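PDB 5O8Z: transcriptional regulatory protein RcsB from Salmonella typhimurium, which probably acts as the DNA-binding response regulator of the Rcs signalling system, controlling transcription of numerous genes with or without the partner RcsA. Local coordinates for residues N5-D10 against N30-F35; L53-S58 against I83-M88; M88-A93 against L108-P113. All blocks are in the same frame, centred on the assembly; numbering follows the deposited sequence.

All three contacts belong to the receiver domain and follow one another along the chain. Interactions 1 and 2 lie in one parallel sheet, ordered 29-35, 4-9, 52-55, 82-87, 105-108: interaction 1 pairs the first two of these strands, interaction 2 the third and fourth, with centres about 11 Å apart. Interaction 3 shares Met-88 with interaction 2, its centre about 10 Å away, and joins the loop after strand 82-87 to the loop after strand 105-108. The strand ends thus converge on one site: Asp-10, Asp-56, Thr-87 and Lys-109 gather around the beryllium trifluoride and magnesium, the place where phosphorylation is predicted to occur.

Interaction 1. Residues N5-D10 against N30-F35; sequences NVIIAD and NVVGEF
Asn-5 and Asn-30 lie side by side at one end of a pair of parallel strands, their side chains pointing the same way. In Asn-5, CG stands beside the backbone N, anti to the carbonyl carbon (chi1 -69°), and this turns OD1 toward Asn-30, while CB and CG pass across Val-32. CB lies 3.7 Å from Val-32 CG1, and CG keeps in touch with the same methyl. At the tip, OD1 accepts a hydrogen bond from Asn-30 ND2 at 3.0 Å, nearly straight at 166°; the donor stands 36° above the Asn-5 carbonyl plane while OD1 lies close to the amide plane of Asn-30. The other branch, ND2, turns to the backbone O of Asp-49 in a weak hydrogen bond. Beyond this amide pair the backbones are joined in ladder fashion: Val-32 N donates to Val-6 O, and Ile-8 N reaches Gly-33 O at 3.0 Å. Val-6 pairs with Val-31 but Ile-8 with Glu-34, so one extra residue is taken up around Val-32.

On the face that carries Ile-7 and Phe-35, Ile-7 CG2 meets the edge of the Phe-35 ring at CD2, 4.0 Å away, and Ile-7 CG1 lies 3.9 Å from Val-32 CG2; Leu-41 of helix 38-44 covers both Ile-7 and Phe-35. On the opposite face, Ile-8 CD1 touches Val-31 CG1 at 3.9 Å, and helix 13-23 packs over Ile-8. Strand 4-9, helix 13-23 and strand 29-35 form a beta-alpha-beta unit with the adjacent parallel strands characteristic of the CheY-like receiver fold.

Interaction 2. Residues L53-S58 against I83-M88; sequences LITDLS and IIVLTM. With MG (magnesium ion), chain F; BEF (beryllium trifluoride ion), chain E.
The beryllium trifluoride and magnesium pocket of the receiver domain, the predicted phosphorylation site, lies where two parallel strands end, with Leu-57 resting against Val-85 and Thr-87. Upstream, the strands are held by backbone bonds: Ile-84 N donates to Leu-53 O, Thr-55 N to Ile-84 O, and Leu-86 N reaches Thr-55 O at 2.9 Å. Leu-57 then crosses Val-85 at about a right angle, its CG 3.8 Å from Val-85 CG1, and sets its CD1 3.6 Å from Thr-87 OG1, shielding that side of the hydroxyl with hydrocarbon.

Asp-56 carries the site. Its OD1 is bonded covalently to the beryllium of the beryllium trifluoride at 1.8 Å, while the other carboxylate oxygen, OD2, binds magnesium at 2.1 Å, which fixes the rotation of the group. Ser-58 O and two waters also bind the metal, and Asp-11 completes its protein ligands; both waters donate to F1 of the trifluoride. From the other strand, Thr-87 OG1 donates to F2 at 2.7 Å, and the backbone N of Leu-57 and Ser-58 grip the same fluorine. Met-88 N donates a hydrogen bond to F3 at 2.9 Å, nearly straight at 164°. Each fluorine is therefore held, F2 by groups from both segments. The hydroxyl of Thr-87 also accepts from Asn-89 N. An aspartate-bound trifluoride with the threonine hydroxyl hydrogen-bonded to it is consistent with a mimic of the phosphorylated, activated state of response-regulator receiver domains.

Interaction 3. Residues M88-A93 against L108-P113; sequences MNNNPA and LKQGAP. With BEF (beryllium trifluoride ion), chain E.
Lys-109 NZ, carried past the backbone of Met-88, is gripped by several acceptors: beryllium trifluoride F3 at 2.8 Å, Asp-10 OD2 in a salt bridge and, weakly, Asp-56 OD1. The lysine chain is extended beyond CG, running alongside Met-88 with CD 3.6 Å from Met-88 N. Met-88 in turn bends at its thioether (chi3 91°), bringing CE within 3.9 Å of Lys-109 NZ, so that the methyl and the ammonium border the same fluorine. This is the lysine that characteristically follows the fifth strand in CheY-like receivers; here it is the second residue of a type I turn from Leu-108 to Gly-111, closed by Gly-111 N donating to Leu-108 O.

In that turn Gln-110 folds back at chi2 and its NE2 donates to Met-88 O at 2.6 Å. The bond is bent, with the donor 43° above the carbonyl plane. The same NE2 stands 3.3 Å from Asn-90 CG; the side chains cross at about a right angle, their amide planes 43° apart. Leu-108 CD2 packs 4.3 Å from Asn-90 CB. His-12 of the second subunit packs on both Lys-109 and Gln-110.

Interaction 1. Residues N5-D10 against N30-F35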
ATOM      1  N   ASN B   5      -3.696   7.886  25.525  1.00 50.49           N
ATOM      2  CA  ASN B   5      -3.108   6.567  25.308  1.00 47.71           C
ATOM      3  C   ASN B   5      -3.485   6.048  23.935  1.00 43.21           C
ATOM      4  O   ASN B   5      -4.667   5.994  23.590  1.00 41.52           O
ATOM      5  CB  ASN B   5      -3.553   5.594  26.390  1.00 49.61           C
ATOM      6  CG  ASN B   5      -2.964   5.943  27.751  1.00 52.44           C
ATOM      7  OD1 ASN B   5      -1.818   6.380  27.840  1.00 52.35           O
ATOM      8  ND2 ASN B   5      -3.747   5.763  28.802  1.00 53.18           N
ATOM      9  N   VAL B   6      -2.472   5.642  23.180  1.00 41.14           N
ATOM     10  CA  VAL B   6      -2.621   5.360  21.763  1.00 38.66           C
ATOM     11  C   VAL B   6      -2.229   3.923  21.452  1.00 37.00           C
ATOM     12  O   VAL B   6      -1.171   3.444  21.863  1.00 36.21           O
ATOM     13  CB  VAL B   6      -1.775   6.335  20.906  1.00 38.50           C
ATOM     14  CG1 VAL B   6      -1.909   6.020  19.423  1.00 37.30           C
ATOM     15  CG2 VAL B   6      -2.233   7.764  21.158  1.00 39.99           C
ATOM     16  N   ILE B   7      -3.109   3.249  20.720  1.00 35.45           N
ATOM     17  CA  ILE B   7      -2.809   1.955  20.123  1.00 35.36           C
ATOM     18  C   ILE B   7      -2.583   2.184  18.636  1.00 32.19           C
ATOM     19  O   ILE B   7      -3.345   2.886  17.991  1.00 29.51           O
ATOM     20  CB  ILE B   7      -3.954   0.947  20.354  1.00 36.55           C
ATOM     21  CG1 ILE B   7      -3.934   0.525  21.827  1.00 40.37           C
ATOM     22  CG2 ILE B   7      -3.802  -0.280  19.453  1.00 36.25           C
ATOM     23  CD1 ILE B   7      -4.962  -0.523  22.211  1.00 41.86           C
ATOM     24  N   ILE B   8      -1.539   1.564  18.113  1.00 32.56           N
ATOM     25  CA  ILE B   8      -1.213   1.623  16.695  1.00 32.26           C
ATOM     26  C   ILE B   8      -1.314   0.240  16.102  1.00 31.04           C
ATOM     27  O   ILE B   8      -0.844  -0.727  16.693  1.00 33.03           O
ATOM     28  CB  ILE B   8       0.206   2.132  16.480  1.00 34.18           C
ATOM     29  CG1 ILE B   8       0.405   3.498  17.138  1.00 36.62           C
ATOM     30  CG2 ILE B   8       0.477   2.271  14.994  1.00 34.92           C
ATOM     31  CD1 ILE B   8       1.880   3.875  17.293  1.00 38.60           C
ATOM     32  N   ALA B   9      -1.889   0.143  14.912  1.00 29.57           N
ATOM     33  CA  ALA B   9      -1.984  -1.128  14.221  1.00 29.21           C
ATOM     34  C   ALA B   9      -1.661  -0.977  12.742  1.00 27.29           C
ATOM     35  O   ALA B   9      -2.293  -0.184  12.059  1.00 26.73           O
ATOM     36  CB  ALA B   9      -3.377  -1.724  14.397  1.00 29.38           C
ATOM     37  N   ASP B  10      -0.686  -1.741  12.265  1.00 27.01           N
ATOM     38  CA  ASP B  10      -0.348  -1.820  10.840  1.00 26.37           C
ATOM     39  C   ASP B  10       0.421  -3.099  10.602  1.00 26.55           C
ATOM     40  O   ASP B  10       1.236  -3.462  11.445  1.00 27.74           O
ATOM     41  CB  ASP B  10       0.505  -0.615  10.430  1.00 26.49           C
ATOM     42  CG  ASP B  10       0.567  -0.416   8.902  1.00 26.97           C
ATOM     43  OD1 ASP B  10       1.161  -1.288   8.212  1.00 27.55           O
ATOM     44  OD2 ASP B  10       0.050   0.627   8.384  1.00 26.03           O
ATOM     45  N   ASN B  30       0.878   8.903  24.528  1.00 49.93           N
ATOM     46  CA  ASN B  30       1.519   7.719  25.075  1.00 50.82           C
ATOM     47  C   ASN B  30       1.081   6.477  24.280  1.00 47.85           C
ATOM     48  O   ASN B  30      -0.101   6.173  24.186  1.00 45.85           O
ATOM     49  CB  ASN B  30       1.129   7.570  26.538  1.00 53.89           C
ATOM     50  CG  ASN B  30       1.838   6.425  27.220  1.00 56.75           C
ATOM     51  OD1 ASN B  30       3.071   6.333  27.202  1.00 59.90           O
ATOM     52  ND2 ASN B  30       1.067   5.558  27.857  1.00 57.93           N
ATOM     53  N   VAL B  31       2.050   5.761  23.724  1.00 46.88           N
ATOM     54  CA  VAL B  31       1.785   4.536  22.975  1.00 45.15           C
ATOM     55  C   VAL B  31       1.804   3.316  23.918  1.00 45.77           C
ATOM     56  O   VAL B  31       2.856   2.872  24.363  1.00 46.91           O
ATOM     57  CB  VAL B  31       2.784   4.345  21.815  1.00 43.80           C
ATOM     58  CG1 VAL B  31       2.483   3.052  21.065  1.00 42.55           C
ATOM     59  CG2 VAL B  31       2.727   5.540  20.872  1.00 42.78           C
ATOM     60  N   VAL B  32       0.620   2.778  24.179  1.00 45.06           N
ATOM     61  CA  VAL B  32       0.431   1.627  25.062  1.00 45.86           C
ATOM     62  C   VAL B  32       0.377   0.269  24.334  1.00 45.16           C
ATOM     63  O   VAL B  32       0.225  -0.759  24.993  1.00 45.38           O
ATOM     64  CB  VAL B  32      -0.850   1.808  25.911  1.00 46.90           C
ATOM     65  CG1 VAL B  32      -0.778   3.113  26.694  1.00 47.92           C
ATOM     66  CG2 VAL B  32      -2.131   1.745  25.073  1.00 44.94           C
ATOM     67  N   GLY B  33       0.457   0.254  22.992  1.00 41.75           N
ATOM     68  CA  GLY B  33       0.435  -1.006  22.246  1.00 41.41           C
ATOM     69  C   GLY B  33       0.614  -0.859  20.735  1.00 39.40           C
ATOM     70  O   GLY B  33       0.148   0.117  20.158  1.00 36.89           O
ATOM     71  N   GLU B  34       1.319  -1.820  20.132  1.00 39.52           N
ATOM     72  CA  GLU B  34       1.550  -1.906  18.696  1.00 39.74           C
ATOM     73  C   GLU B  34       1.149  -3.293  18.222  1.00 38.74           C
ATOM     74  O   GLU B  34       1.604  -4.274  18.798  1.00 39.79           O
ATOM     75  CB  GLU B  34       3.035  -1.768  18.380  1.00 43.40           C
ATOM     76  CG  GLU B  34       3.598  -0.370  18.396  1.00 45.75           C
ATOM     77  CD  GLU B  34       5.113  -0.405  18.470  1.00 49.94           C
ATOM     78  OE1 GLU B  34       5.633  -0.042  19.566  1.00 53.57           O
ATOM     79  OE2 GLU B  34       5.766  -0.820  17.460  1.00 50.46           O
ATOM     80  N   PHE B  35       0.340  -3.388  17.171  1.00 35.64           N
ATOM     81  CA  PHE B  35      -0.099  -4.685  16.658  1.00 35.37           C
ATOM     82  C   PHE B  35      -0.048  -4.738  15.135  1.00 33.44           C
ATOM     83  O   PHE B  35      -0.211  -3.713  14.468  1.00 29.94           O
ATOM     84  CB  PHE B  35      -1.491  -5.001  17.218  1.00 36.46           C
ATOM     85  CG  PHE B  35      -1.535  -4.944  18.733  1.00 38.53           C
ATOM     86  CD1 PHE B  35      -0.788  -5.845  19.481  1.00 40.36           C
ATOM     87  CD2 PHE B  35      -2.243  -3.946  19.402  1.00 38.23           C
ATOM     88  CE1 PHE B  35      -0.770  -5.780  20.875  1.00 42.33           C
ATOM     89  CE2 PHE B  35      -2.229  -3.878  20.787  1.00 40.50           C
ATOM     90  CZ  PHE B  35      -1.479  -4.790  21.525  1.00 41.96           C
TER

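Interaction 2. Residues L53-S58 against I83-M88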
ATOM      1  N   LEU B  53      -7.257   4.690  18.726  1.00 32.82           N
ATOM      2  CA  LEU B  53      -6.656   3.697  17.861  1.00 31.38           C
ATOM      3  C   LEU B  53      -6.262   4.383  16.537  1.00 29.79           C
ATOM      4  O   LEU B  53      -7.093   5.006  15.915  1.00 28.77           O
ATOM      5  CB  LEU B  53      -7.652   2.564  17.587  1.00 31.36           C
ATOM      6  CG  LEU B  53      -7.335   1.580  16.454  1.00 30.07           C
ATOM      7  CD1 LEU B  53      -6.016   0.855  16.709  1.00 30.31           C
ATOM      8  CD2 LEU B  53      -8.443   0.570  16.288  1.00 30.64           C
ATOM      9  N   ILE B  54      -4.994   4.261  16.146  1.00 30.08           N
ATOM     10  CA  ILE B  54      -4.507   4.651  14.833  1.00 29.32           C
ATOM     11  C   ILE B  54      -4.328   3.346  14.082  1.00 29.13           C
ATOM     12  O   ILE B  54      -3.422   2.580  14.410  1.00 28.80           O
ATOM     13  CB  ILE B  54      -3.139   5.364  14.923  1.00 29.90           C
ATOM     14  CG1 ILE B  54      -3.247   6.618  15.801  1.00 30.62           C
ATOM     15  CG2 ILE B  54      -2.615   5.652  13.518  1.00 28.90           C
ATOM     16  CD1 ILE B  54      -1.904   7.262  16.125  1.00 31.54           C
ATOM     17  N   THR B  55      -5.187   3.086  13.098  1.00 29.22           N
ATOM     18  CA  THR B  55      -5.226   1.773  12.449  1.00 29.62           C
ATOM     19  C   THR B  55      -5.127   1.812  10.965  1.00 28.06           C
ATOM     20  O   THR B  55      -5.678   2.661  10.302  1.00 27.27           O
ATOM     21  CB  THR B  55      -6.472   0.921  12.808  1.00 32.00           C
ATOM     22  OG1 THR B  55      -6.300  -0.433  12.317  1.00 34.94           O
ATOM     23  CG2 THR B  55      -7.782   1.498  12.237  1.00 32.03           C
ATOM     24  N   ASP B  56      -4.468   0.785  10.466  1.00 28.01           N
ATOM     25  CA  ASP B  56      -4.371   0.470   9.064  1.00 26.88           C
ATOM     26  C   ASP B  56      -5.673  -0.202   8.602  1.00 28.04           C
ATOM     27  O   ASP B  56      -6.410  -0.691   9.442  1.00 26.58           O
ATOM     28  CB  ASP B  56      -3.186  -0.476   8.911  1.00 27.04           C
ATOM     29  CG  ASP B  56      -2.805  -0.700   7.502  1.00 26.70           C
ATOM     30  OD1 ASP B  56      -3.098   0.164   6.662  1.00 25.58           O
ATOM     31  OD2 ASP B  56      -2.199  -1.736   7.229  1.00 27.41           O
ATOM     32  N   LEU B  57      -5.956  -0.187   7.286  1.00 28.46           N
ATOM     33  CA  LEU B  57      -7.116  -0.879   6.707  1.00 30.18           C
ATOM     34  C   LEU B  57      -6.778  -2.281   6.212  1.00 31.24           C
ATOM     35  O   LEU B  57      -7.525  -3.202   6.506  1.00 31.29           O
ATOM     36  CB  LEU B  57      -7.748  -0.104   5.529  1.00 30.80           C
ATOM     37  CG  LEU B  57      -8.613   1.134   5.795  1.00 31.60           C
ATOM     38  CD1 LEU B  57      -9.146   1.707   4.471  1.00 32.18           C
ATOM     39  CD2 LEU B  57      -9.785   0.858   6.730  1.00 32.51           C
ATOM     40  N   SER B  58      -5.703  -2.443   5.428  1.00 31.23           N
ATOM     41  CA  SER B  58      -5.316  -3.765   4.953  1.00 32.49           C
ATOM     42  C   SER B  58      -4.326  -4.379   5.910  1.00 31.54           C
ATOM     43  O   SER B  58      -3.199  -3.906   6.006  1.00 30.47           O
ATOM     44  CB  SER B  58      -4.725  -3.757   3.539  1.00 33.85           C
ATOM     45  OG  SER B  58      -5.602  -3.120   2.633  1.00 36.73           O
ATOM     46  N   ILE B  83     -11.176   6.543  16.714  1.00 32.99           N
ATOM     47  CA  ILE B  83     -10.478   5.855  15.644  1.00 30.97           C
ATOM     48  C   ILE B  83      -9.942   6.837  14.606  1.00 29.12           C
ATOM     49  O   ILE B  83     -10.691   7.653  14.081  1.00 28.72           O
ATOM     50  CB  ILE B  83     -11.389   4.800  14.984  1.00 31.21           C
ATOM     51  CG1 ILE B  83     -11.837   3.767  16.033  1.00 33.27           C
ATOM     52  CG2 ILE B  83     -10.634   4.109  13.850  1.00 29.60           C
ATOM     53  CD1 ILE B  83     -12.836   2.739  15.549  1.00 34.25           C
ATOM     54  N   ILE B  84      -8.645   6.746  14.314  1.00 27.97           N
ATOM     55  CA  ILE B  84      -8.069   7.404  13.132  1.00 27.46           C
ATOM     56  C   ILE B  84      -7.513   6.343  12.211  1.00 26.38           C
ATOM     57  O   ILE B  84      -6.689   5.525  12.613  1.00 25.78           O
ATOM     58  CB  ILE B  84      -6.932   8.385  13.477  1.00 27.66           C
ATOM     59  CG1 ILE B  84      -7.429   9.467  14.425  1.00 29.31           C
ATOM     60  CG2 ILE B  84      -6.358   9.027  12.220  1.00 26.74           C
ATOM     61  CD1 ILE B  84      -6.309  10.135  15.191  1.00 30.13           C
ATOM     62  N   VAL B  85      -7.943   6.373  10.955  1.00 26.34           N
ATOM     63  CA  VAL B  85      -7.464   5.415   9.966  1.00 25.64           C
ATOM     64  C   VAL B  85      -6.302   6.043   9.213  1.00 25.25           C
ATOM     65  O   VAL B  85      -6.386   7.209   8.794  1.00 24.49           O
ATOM     66  CB  VAL B  85      -8.592   5.007   9.010  1.00 26.48           C
ATOM     67  CG1 VAL B  85      -8.062   4.255   7.809  1.00 26.84           C
ATOM     68  CG2 VAL B  85      -9.619   4.179   9.771  1.00 27.40           C
ATOM     69  N   LEU B  86      -5.204   5.291   9.110  1.00 24.50           N
ATOM     70  CA  LEU B  86      -4.015   5.705   8.355  1.00 24.71           C
ATOM     71  C   LEU B  86      -3.821   4.616   7.330  1.00 23.96           C
ATOM     72  O   LEU B  86      -3.487   3.488   7.688  1.00 22.93           O
ATOM     73  CB  LEU B  86      -2.790   5.841   9.265  1.00 25.98           C
ATOM     74  CG  LEU B  86      -1.421   6.045   8.599  1.00 27.96           C
ATOM     75  CD1 LEU B  86      -1.344   7.369   7.832  1.00 28.23           C
ATOM     76  CD2 LEU B  86      -0.319   6.008   9.645  1.00 29.50           C
ATOM     77  N   THR B  87      -4.030   4.949   6.058  1.00 24.38           N
ATOM     78  CA  THR B  87      -4.116   3.965   4.992  1.00 24.83           C
ATOM     79  C   THR B  87      -3.498   4.458   3.685  1.00 26.44           C
ATOM     80  O   THR B  87      -3.514   5.633   3.395  1.00 25.94           O
ATOM     81  CB  THR B  87      -5.597   3.560   4.742  1.00 24.94           C
ATOM     82  OG1 THR B  87      -5.665   2.476   3.804  1.00 24.26           O
ATOM     83  CG2 THR B  87      -6.458   4.732   4.270  1.00 25.12           C
ATOM     84  N   MET B  88      -2.953   3.527   2.921  1.00 28.42           N
ATOM     85  CA  MET B  88      -2.520   3.783   1.557  1.00 31.85           C
ATOM     86  C   MET B  88      -3.638   3.592   0.543  1.00 33.38           C
ATOM     87  O   MET B  88      -3.402   3.823  -0.639  1.00 33.78           O
ATOM     88  CB  MET B  88      -1.353   2.862   1.183  1.00 32.76           C
ATOM     89  CG  MET B  88      -1.748   1.405   0.962  1.00 34.25           C
ATOM     90  SD  MET B  88      -0.314   0.357   0.662  1.00 37.21           S
ATOM     91  CE  MET B  88       0.062  -0.136   2.337  1.00 36.99           C
TER
HETATM   92 MG    MG F 302      -1.440  -2.660   5.526  1.00 32.31          MG
HETATM   93 BE   BEF E 301      -3.003  -0.049   4.836  1.00 27.59          BE
HETATM   94  F1  BEF E 301      -2.611  -1.436   4.466  1.00 27.39           F
HETATM   95  F2  BEF E 301      -4.444   0.131   4.495  1.00 28.13           F
HETATM   96  F3  BEF E 301      -2.203   1.088   4.300  1.00 26.76           F
HETATM   97  O   HOH W   1       0.352  -1.611   5.474  1.00 26.37           O
HETATM   98  O   HOH W   2      -0.763  -3.852   4.059  1.00 31.33           O

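Interaction 3. Residues M88-A93 against L108-P113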
ATOM      1  N   MET B  88      -2.953   3.527   2.921  1.00 28.42           N
ATOM      2  CA  MET B  88      -2.520   3.783   1.557  1.00 31.85           C
ATOM      3  C   MET B  88      -3.638   3.592   0.543  1.00 33.38           C
ATOM      4  O   MET B  88      -3.402   3.823  -0.639  1.00 33.78           O
ATOM      5  CB  MET B  88      -1.353   2.862   1.183  1.00 32.76           C
ATOM      6  CG  MET B  88      -1.748   1.405   0.962  1.00 34.25           C
ATOM      7  SD  MET B  88      -0.314   0.357   0.662  1.00 37.21           S
ATOM      8  CE  MET B  88       0.062  -0.136   2.337  1.00 36.99           C
ATOM      9  N   ASN B  89      -4.806   3.116   0.981  1.00 35.53           N
ATOM     10  CA  ASN B  89      -5.897   2.750   0.081  1.00 39.50           C
ATOM     11  C   ASN B  89      -6.685   4.019  -0.249  1.00 40.42           C
ATOM     12  O   ASN B  89      -7.659   4.354   0.447  1.00 43.25           O
ATOM     13  CB  ASN B  89      -6.837   1.677   0.710  1.00 41.93           C
ATOM     14  CG  ASN B  89      -6.102   0.371   1.125  1.00 45.12           C
ATOM     15  OD1 ASN B  89      -4.958   0.114   0.739  1.00 48.08           O
ATOM     16  ND2 ASN B  89      -6.775  -0.451   1.920  1.00 45.57           N
ATOM     17  N   ASN B  90      -6.295   4.698  -1.324  1.00 39.57           N
ATOM     18  CA  ASN B  90      -6.950   5.969  -1.729  1.00 40.06           C
ATOM     19  C   ASN B  90      -8.132   5.880  -2.740  1.00 39.60           C
ATOM     20  O   ASN B  90      -8.470   6.862  -3.379  1.00 40.70           O
ATOM     21  CB  ASN B  90      -5.894   6.969  -2.230  1.00 41.03           C
ATOM     22  CG  ASN B  90      -5.196   6.509  -3.489  1.00 42.19           C
ATOM     23  OD1 ASN B  90      -5.222   5.333  -3.827  1.00 43.21           O
ATOM     24  ND2 ASN B  90      -4.544   7.434  -4.172  1.00 44.07           N
ATOM     25  N   ASN B  91      -8.779   4.726  -2.849  1.00 38.33           N
ATOM     26  CA  ASN B  91      -9.961   4.555  -3.725  1.00 38.99           C
ATOM     27  C   ASN B  91     -11.102   5.379  -3.100  1.00 37.39           C
ATOM     28  O   ASN B  91     -11.438   5.149  -1.949  1.00 34.97           O
ATOM     29  CB  ASN B  91     -10.301   3.052  -3.828  1.00 40.11           C
ATOM     30  CG  ASN B  91     -11.635   2.748  -4.535  1.00 43.45           C
ATOM     31  OD1 ASN B  91     -12.276   3.612  -5.151  1.00 46.58           O
ATOM     32  ND2 ASN B  91     -12.037   1.479  -4.467  1.00 43.56           N
ATOM     33  N   PRO B  92     -11.669   6.363  -3.844  1.00 37.94           N
ATOM     34  CA  PRO B  92     -12.741   7.222  -3.320  1.00 37.87           C
ATOM     35  C   PRO B  92     -13.896   6.471  -2.638  1.00 36.96           C
ATOM     36  O   PRO B  92     -14.419   6.946  -1.631  1.00 36.13           O
ATOM     37  CB  PRO B  92     -13.259   7.926  -4.572  1.00 40.54           C
ATOM     38  CG  PRO B  92     -12.100   7.989  -5.481  1.00 41.00           C
ATOM     39  CD  PRO B  92     -11.288   6.763  -5.216  1.00 39.70           C
ATOM     40  N   ALA B  93     -14.279   5.324  -3.200  1.00 36.97           N
ATOM     41  CA  ALA B  93     -15.370   4.496  -2.679  1.00 37.24           C
ATOM     42  C   ALA B  93     -15.039   3.931  -1.303  1.00 35.80           C
ATOM     43  O   ALA B  93     -15.894   3.953  -0.411  1.00 35.48           O
ATOM     44  CB  ALA B  93     -15.669   3.365  -3.636  1.00 38.57           C
ATOM     45  N   LEU B 108      -4.087   9.711   4.782  1.00 26.79           N
ATOM     46  CA  LEU B 108      -3.470   8.903   3.748  1.00 26.83           C
ATOM     47  C   LEU B 108      -1.967   8.813   3.958  1.00 26.82           C
ATOM     48  O   LEU B 108      -1.297   9.829   4.210  1.00 27.34           O
ATOM     49  CB  LEU B 108      -3.743   9.484   2.357  1.00 28.51           C
ATOM     50  CG  LEU B 108      -5.205   9.557   1.976  1.00 29.15           C
ATOM     51  CD1 LEU B 108      -5.406  10.304   0.661  1.00 31.02           C
ATOM     52  CD2 LEU B 108      -5.806   8.155   1.920  1.00 29.37           C
ATOM     53  N   LYS B 109      -1.434   7.607   3.781  1.00 26.15           N
ATOM     54  CA  LYS B 109       0.029   7.405   3.734  1.00 26.45           C
ATOM     55  C   LYS B 109       0.682   8.153   2.565  1.00 28.30           C
ATOM     56  O   LYS B 109       1.828   8.570   2.686  1.00 29.35           O
ATOM     57  CB  LYS B 109       0.386   5.918   3.678  1.00 25.59           C
ATOM     58  CG  LYS B 109      -0.123   5.109   4.865  1.00 25.17           C
ATOM     59  CD  LYS B 109       0.178   3.631   4.717  1.00 25.10           C
ATOM     60  CE  LYS B 109      -0.137   2.860   6.007  1.00 24.45           C
ATOM     61  NZ  LYS B 109       0.057   1.375   5.889  1.00 24.62           N
ATOM     62  N   GLN B 110      -0.049   8.318   1.450  1.00 29.74           N
ATOM     63  CA  GLN B 110       0.384   9.176   0.321  1.00 32.22           C
ATOM     64  C   GLN B 110       0.249  10.668   0.627  1.00 32.08           C
ATOM     65  O   GLN B 110       0.493  11.464  -0.266  1.00 34.86           O
ATOM     66  CB  GLN B 110      -0.461   8.962  -0.958  1.00 33.46           C
ATOM     67  CG  GLN B 110      -0.649   7.545  -1.431  1.00 34.62           C
ATOM     68  CD  GLN B 110      -1.841   6.847  -0.807  1.00 33.10           C
ATOM     69  OE1 GLN B 110      -2.090   6.954   0.404  1.00 33.04           O
ATOM     70  NE2 GLN B 110      -2.540   6.090  -1.606  1.00 33.51           N
ATOM     71  N   GLY B 111      -0.192  11.056   1.818  1.00 30.20           N
ATOM     72  CA  GLY B 111      -0.448  12.475   2.139  1.00 31.00           C
ATOM     73  C   GLY B 111       0.770  13.217   2.630  1.00 31.05           C
ATOM     74  O   GLY B 111       1.897  12.835   2.334  1.00 31.18           O
ATOM     75  N   ALA B 112       0.532  14.297   3.369  1.00 31.76           N
ATOM     76  CA  ALA B 112       1.601  15.130   3.921  1.00 33.52           C
ATOM     77  C   ALA B 112       2.178  14.545   5.231  1.00 33.30           C
ATOM     78  O   ALA B 112       1.500  13.805   5.941  1.00 30.93           O
ATOM     79  CB  ALA B 112       1.113  16.562   4.133  1.00 34.28           C
ATOM     80  N   PRO B 113       3.453  14.858   5.531  1.00 35.58           N
ATOM     81  CA  PRO B 113       4.071  14.235   6.710  1.00 36.08           C
ATOM     82  C   PRO B 113       3.413  14.631   8.032  1.00 36.11           C
ATOM     83  O   PRO B 113       3.410  13.827   8.964  1.00 37.14           O
ATOM     84  CB  PRO B 113       5.539  14.691   6.654  1.00 37.19           C
ATOM     85  CG  PRO B 113       5.614  15.735   5.600  1.00 38.88           C
ATOM     86  CD  PRO B 113       4.437  15.562   4.691  1.00 37.78           C
TER
HETATM   87 BE   BEF E 301      -3.003  -0.049   4.836  1.00 27.59          BE
HETATM   88  F1  BEF E 301      -2.611  -1.436   4.466  1.00 27.39           F
HETATM   89  F2  BEF E 301      -4.444   0.131   4.495  1.00 28.13           F
HETATM   90  F3  BEF E 301      -2.203   1.088   4.300  1.00 26.76           F